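Local atomic coordinates of flavohemoglobin (Malassezia yamatoensis, PDB entry 6O0A), a protein that binds heme and FAD, is required for nitric oxide resistance, and probably acts as a dioxygenase converting nitric oxide to nitrate at the expense of NAD(P)H. Residues Q345-G349 / D350-R354; L283-G287 / I288-P292. All coordinates share one frame; numbering follows the deposited sequence.

Overall arrangement
Both contacts belong to the NAD-binding domain and reach the same six-stranded parallel sheet, with centres about 16 Å apart and nearest atoms about 8 Å apart, so they do not touch. Contact 2 comes first along the chain: residues 283-287 lie on strand 281-286, inside the sheet, and 288-292 turn into helix 290-302 beside the flavin. The chain then passes through strands 308-315 and 336-343 to contact 1, where 345-349 loop round to the outermost strand 351-352. Contact 2 is thus partly buried and part of the FAD pocket, whereas contact 1 lies on the surface and finishes one margin of the sheet.

Contact 1. Residues Q345-G349 / D350-R354; sequences QEKDG and DFVGR
Gly349 N and Glu346 O, on the two limbs of a tight loop that brings Lys347 against Val352, share a single hydroxyl, OG1 of Thr343: it accepts a hydrogen bond from the glycine amide and donates its own proton to the glutamate carbonyl. This pair of bonds folds the backbone back against the end of strand 336-343. Within the loop the contact is mainly apolar. Val352 turns its CG1 methyl inward against Lys347, 3.6 Å from Lys347 CA and, less closely, 3.9 Å from Lys347 CB. The valine torsion places CG1 anti to its own carbonyl carbon (chi1 -57°), which aims this branch at the lysine backbone. The aliphatic chain of Lys347 bends at chi2 (-62°) and passes the valine at roughly a right angle, with Lys347 CD 4.0 Å from Val352 CG1. All of this belongs to the connection between two neighbouring parallel strands, 336-343 and 351-352, which is made here by a short loop in place of the helix that joins such strands in the classical beta-alpha-beta crossover; strand 351-352 forms the margin of the sheet, its Phe351 backbone bonding to both Tyr341 and Thr343. At the turn itself, Gly349 CA makes a CH...O contact with Phe351 O at 3.6 Å, bent to 131° at the hydrogen. Asp350 OD2 accepts a hydrogen bond from Tyr341 N, tying the start of the strand to its neighbour.

Contact 2. Residues L283-G287 / I288-P292; sequences LICAG and IGVTP. With FAD (flavin-adenine dinucleotide), chain B.
The turn from the first strand of a beta-alpha-beta unit into its helix carries the sequence Gly-Ile-Gly-Val-Thr-Pro, which matches the GxGxxP signature of the ferredoxin reductase family, a segment that in relatives lies close to the bound pyridine nucleotide. Two backbone hydrogen bonds shape it. Gly289 N donates to Ala286 O at 2.9 Å, and Val290 N reaches Gly287 O at 3.3 Å in a straighter bond (163°), though the donor stands well above the carbonyl plane. The first closes a type II' beta turn, with Gly287 at its first corner (phi 59°); the second closes a 3-10 turn that leads into the helix. Beneath the turn, Cys285 fills the angle between strand and helix: its CB lies 3.5 Å from Gly289 O, while SG rests 3.7 Å from Val290 CA and also meets the valine side chain. The outer face of the turn serves the flavin. Thr291 OG1 lies 2.9 Å from FAD O4, approaching from above the isoalloxazine plane, and its proton could instead go to Ile288 O, so the hydrogen bond to the flavin is not certain. With chi1 at 56°, OG1 sits between the threonine's backbone N and carbonyl carbon, where both acceptors are near. On the same side of the flavin, Ile288 places CG2 over the C2-O2 carbonyl of the pyrimidine end, 3.8 Å from FAD O2, while CG1 lies off the ring's edge, 3.6 Å from FAD N3. Strand 281-286 itself runs between strands 308-315 and 367-371, Leu283 and Cys285 packing on Val293 of helix 290-302, while Ile284 and Ala286 meet Phe376 of helix 374-386.

Contact 1. Residues Q345-G349 / D350-R354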
loop_
_atom_site.group_PDB
_atom_site.type_symbol
_atom_site.label_atom_id
_atom_site.label_comp_id
_atom_site.label_asym_id
_atom_site.label_seq_id
_atom_site.Cartn_x
_atom_site.Cartn_y
_atom_site.Cartn_z
ATOM N N GLN A 345 14.270 -7.168 21.297
ATOM C CA GLN A 345 14.799 -6.456 22.458
ATOM C C GLN A 345 14.776 -7.347 23.687
ATOM O O GLN A 345 15.837 -7.635 24.252
ATOM C CB GLN A 345 14.004 -5.165 22.705
ATOM C CG GLN A 345 14.084 -4.168 21.566
ATOM C CD GLN A 345 15.470 -3.571 21.399
ATOM O OE1 GLN A 345 16.188 -3.351 22.377
ATOM N NE2 GLN A 345 15.855 -3.309 20.153
ATOM N N GLU A 346 13.602 -7.799 24.112
ATOM C CA GLU A 346 13.536 -8.772 25.188
ATOM C C GLU A 346 13.837 -10.161 24.646
ATOM O O GLU A 346 13.919 -10.386 23.437
ATOM C CB GLU A 346 12.169 -8.733 25.871
ATOM C CG GLU A 346 11.974 -7.418 26.627
ATOM C CD GLU A 346 10.715 -7.359 27.479
ATOM O OE1 GLU A 346 10.102 -8.405 27.775
ATOM O OE2 GLU A 346 10.342 -6.235 27.862
ATOM N N LYS A 347 14.032 -11.100 25.565
ATOM C CA LYS A 347 14.438 -12.447 25.201
ATOM C C LYS A 347 13.332 -13.458 25.466
ATOM O O LYS A 347 13.622 -14.617 25.758
ATOM C CB LYS A 347 15.706 -12.862 25.952
ATOM C CG LYS A 347 16.833 -11.847 25.921
ATOM C CD LYS A 347 17.314 -11.590 24.521
ATOM C CE LYS A 347 18.532 -10.671 24.544
ATOM N NZ LYS A 347 18.715 -9.988 23.239
ATOM N N ASP A 348 12.060 -13.054 25.348
ATOM C CA ASP A 348 10.959 -13.946 25.702
ATOM C C ASP A 348 10.280 -14.598 24.495
ATOM O O ASP A 348 9.325 -15.367 24.678
ATOM C CB ASP A 348 9.921 -13.208 26.577
ATOM C CG ASP A 348 9.345 -11.945 25.926
ATOM O OD1 ASP A 348 9.974 -11.347 25.025
ATOM O OD2 ASP A 348 8.247 -11.539 26.361
ATOM N N GLY A 349 10.780 -14.368 23.285
ATOM C CA GLY A 349 10.188 -14.974 22.113
ATOM C C GLY A 349 10.462 -16.466 22.005
ATOM O O GLY A 349 11.269 -17.054 22.725
ATOM N N ASP A 350 9.747 -17.099 21.070
ATOM C CA ASP A 350 10.132 -18.442 20.648
ATOM C C ASP A 350 11.587 -18.468 20.206
ATOM O O ASP A 350 12.299 -19.453 20.429
ATOM C CB ASP A 350 9.238 -18.922 19.512
ATOM C CG ASP A 350 7.806 -19.086 19.941
ATOM O OD1 ASP A 350 7.526 -19.986 20.766
ATOM O OD2 ASP A 350 6.965 -18.314 19.452
ATOM N N PHE A 351 12.038 -17.397 19.554
ATOM C CA PHE A 351 13.455 -17.180 19.303
ATOM C C PHE A 351 13.768 -15.713 19.575
ATOM O O PHE A 351 12.870 -14.879 19.715
ATOM C CB PHE A 351 13.851 -17.593 17.876
ATOM C CG PHE A 351 13.176 -16.799 16.790
ATOM C CD1 PHE A 351 11.875 -17.103 16.392
ATOM C CD2 PHE A 351 13.843 -15.767 16.151
ATOM C CE1 PHE A 351 11.253 -16.380 15.392
ATOM C CE2 PHE A 351 13.220 -15.046 15.145
ATOM C CZ PHE A 351 11.922 -15.353 14.772
ATOM N N VAL A 352 15.053 -15.407 19.669
ATOM C CA VAL A 352 15.498 -14.040 19.900
ATOM C C VAL A 352 16.297 -13.567 18.697
ATOM O O VAL A 352 16.938 -14.354 17.989
ATOM C CB VAL A 352 16.322 -13.905 21.202
ATOM C CG1 VAL A 352 15.493 -14.395 22.378
ATOM C CG2 VAL A 352 17.648 -14.661 21.106
ATOM N N GLY A 353 16.255 -12.255 18.463
ATOM C CA GLY A 353 17.054 -11.689 17.399
ATOM C C GLY A 353 16.398 -11.861 16.040
ATOM O O GLY A 353 15.173 -11.979 15.912
ATOM N N ARG A 354 17.243 -11.895 15.016
ATOM C CA ARG A 354 16.787 -11.808 13.640
ATOM C C ARG A 354 16.308 -13.158 13.126
ATOM O O ARG A 354 16.824 -14.215 13.503
ATOM C CB ARG A 354 17.908 -11.285 12.740
#

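Contact 2. Residues L283-G287 / I288-P292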
loop_
_atom_site.group_PDB
_atom_site.type_symbol
_atom_site.label_atom_id
_atom_site.label_comp_id
_atom_site.label_asym_id
_atom_site.label_seq_id
_atom_site.Cartn_x
_atom_site.Cartn_y
_atom_site.Cartn_z
ATOM N N LEU A 283 4.136 -16.787 6.141
ATOM C CA LEU A 283 3.772 -15.401 6.415
ATOM C C LEU A 283 4.783 -14.841 7.408
ATOM O O LEU A 283 4.905 -15.355 8.528
ATOM C CB LEU A 283 2.344 -15.310 6.959
ATOM C CG LEU A 283 1.287 -16.090 6.162
ATOM C CD1 LEU A 283 -0.083 -15.948 6.822
ATOM C CD2 LEU A 283 1.223 -15.600 4.713
ATOM N N ILE A 284 5.509 -13.802 7.000
ATOM C CA ILE A 284 6.607 -13.254 7.793
ATOM C C ILE A 284 6.327 -11.776 8.028
ATOM O O ILE A 284 6.154 -11.014 7.066
ATOM C CB ILE A 284 7.959 -13.450 7.096
ATOM C CG1 ILE A 284 8.230 -14.946 6.874
ATOM C CG2 ILE A 284 9.064 -12.782 7.894
ATOM C CD1 ILE A 284 9.553 -15.245 6.179
ATOM N N CYS A 285 6.296 -11.359 9.295
ATOM C CA CYS A 285 5.935 -9.979 9.588
ATOM C C CYS A 285 6.731 -9.435 10.768
ATOM O O CYS A 285 7.324 -10.178 11.555
ATOM C CB CYS A 285 4.424 -9.830 9.865
ATOM S SG CYS A 285 3.834 -10.745 11.303
ATOM N N ALA A 286 6.729 -8.107 10.880
ATOM C CA ALA A 286 7.353 -7.417 11.996
ATOM C C ALA A 286 6.417 -6.322 12.479
ATOM O O ALA A 286 5.796 -5.628 11.669
ATOM C CB ALA A 286 8.703 -6.799 11.610
ATOM N N GLY A 287 6.331 -6.173 13.796
ATOM C CA GLY A 287 5.578 -5.053 14.356
ATOM C C GLY A 287 4.131 -5.075 13.903
ATOM O O GLY A 287 3.472 -6.120 13.898
ATOM N N ILE A 288 3.631 -3.906 13.484
ATOM C CA ILE A 288 2.236 -3.795 13.060
ATOM C C ILE A 288 2.011 -4.414 11.690
ATOM O O ILE A 288 0.858 -4.531 11.248
ATOM C CB ILE A 288 1.791 -2.315 13.122
ATOM C CG1 ILE A 288 0.265 -2.210 13.196
ATOM C CG2 ILE A 288 2.343 -1.525 11.935
ATOM C CD1 ILE A 288 -0.351 -2.958 14.369
ATOM N N GLY A 289 3.074 -4.898 11.043
ATOM C CA GLY A 289 2.923 -5.707 9.848
ATOM C C GLY A 289 2.145 -6.990 10.077
ATOM O O GLY A 289 1.816 -7.678 9.111
ATOM N N VAL A 290 1.834 -7.310 11.334
ATOM C CA VAL A 290 0.948 -8.422 11.643
ATOM C C VAL A 290 -0.456 -8.231 11.079
ATOM O O VAL A 290 -1.189 -9.201 10.948
ATOM C CB VAL A 290 0.895 -8.626 13.177
ATOM C CG1 VAL A 290 0.042 -7.556 13.839
ATOM C CG2 VAL A 290 0.348 -10.004 13.516
ATOM N N THR A 291 -0.876 -7.002 10.758
ATOM C CA THR A 291 -2.301 -6.826 10.486
ATOM C C THR A 291 -2.781 -7.590 9.247
ATOM O O THR A 291 -3.805 -8.288 9.351
ATOM C CB THR A 291 -2.664 -5.333 10.449
ATOM O OG1 THR A 291 -1.864 -4.622 9.497
ATOM C CG2 THR A 291 -2.477 -4.695 11.841
ATOM N N PRO A 292 -2.112 -7.557 8.082
ATOM C CA PRO A 292 -2.557 -8.463 7.000
ATOM C C PRO A 292 -2.419 -9.939 7.351
ATOM O O PRO A 292 -3.243 -10.755 6.919
ATOM C CB PRO A 292 -1.658 -8.077 5.809
ATOM C CG PRO A 292 -0.498 -7.366 6.404
ATOM C CD PRO A 292 -1.003 -6.683 7.640
HETATM P PA FAD B . 3.095 10.520 8.339
HETATM O O1A FAD B . 2.628 11.885 8.682
HETATM O O2A FAD B . 2.576 9.963 7.042
HETATM O O5B FAD B . 4.692 10.487 8.318
HETATM C C5B FAD B . 5.381 9.328 7.814
HETATM C C4B FAD B . 6.850 9.660 7.873
HETATM O O4B FAD B . 7.098 10.840 7.074
HETATM C C3B FAD B . 7.373 10.020 9.252
HETATM O O3B FAD B . 7.729 8.868 10.013
HETATM C C2B FAD B . 8.608 10.861 8.915
HETATM O O2B FAD B . 9.741 10.045 8.635
HETATM C C1B FAD B . 8.164 11.587 7.638
HETATM N N9A FAD B . 7.704 12.953 7.869
HETATM C C8A FAD B . 6.534 13.330 8.470
HETATM N N7A FAD B . 6.401 14.627 8.613
HETATM C C5A FAD B . 7.571 15.137 8.073
HETATM C C6A FAD B . 8.077 16.446 7.983
HETATM N N6A FAD B . 7.425 17.526 8.432
HETATM N N1A FAD B . 9.300 16.611 7.430
HETATM C C2A FAD B . 9.958 15.533 6.990
HETATM N N3A FAD B . 9.585 14.248 7.029
HETATM C C4A FAD B . 8.380 14.118 7.594
HETATM N N1 FAD B . -0.153 1.451 9.693
HETATM C C2 FAD B . -0.606 0.844 10.831
HETATM O O2 FAD B . -0.307 1.263 11.958
HETATM N N3 FAD B . -1.426 -0.277 10.726
HETATM C C4 FAD B . -1.855 -0.858 9.547
HETATM O O4 FAD B . -2.603 -1.836 9.565
HETATM C C4X FAD B . -1.373 -0.206 8.352
HETATM N N5 FAD B . -1.732 -0.694 7.194
HETATM C C5X FAD B . -1.265 -0.062 6.046
HETATM C C6 FAD B . -1.626 -0.578 4.800
HETATM C C7 FAD B . -1.197 0.025 3.621
HETATM C C7M FAD B . -1.571 -0.581 2.290
HETATM C C8 FAD B . -0.403 1.183 3.685
HETATM C C8M FAD B . 0.050 1.886 2.433
HETATM C C9 FAD B . -0.033 1.692 4.925
HETATM C C9A FAD B . -0.443 1.076 6.103
HETATM N N10 FAD B . -0.074 1.568 7.374
HETATM C C10 FAD B . -0.522 0.946 8.521
HETATM C "C1'" FAD B . 0.715 2.804 7.502
HETATM C "C2'" FAD B . -0.161 4.049 7.576
HETATM O "O2'" FAD B . -0.887 4.195 6.356
HETATM C "C3'" FAD B . 0.653 5.317 7.851
HETATM O "O3'" FAD B . 1.703 5.418 6.890
HETATM C "C4'" FAD B . 1.262 5.356 9.252
HETATM O "O4'" FAD B . 0.230 5.098 10.207
HETATM C "C5'" FAD B . 1.955 6.670 9.554
HETATM O "O5'" FAD B . 0.987 7.739 9.447
HETATM P P FAD B . 1.349 9.134 10.132
HETATM O O1P FAD B . 1.458 9.096 11.616
HETATM O O2P FAD B . 0.313 10.118 9.663
HETATM O O3P FAD B . 2.773 9.525 9.535
#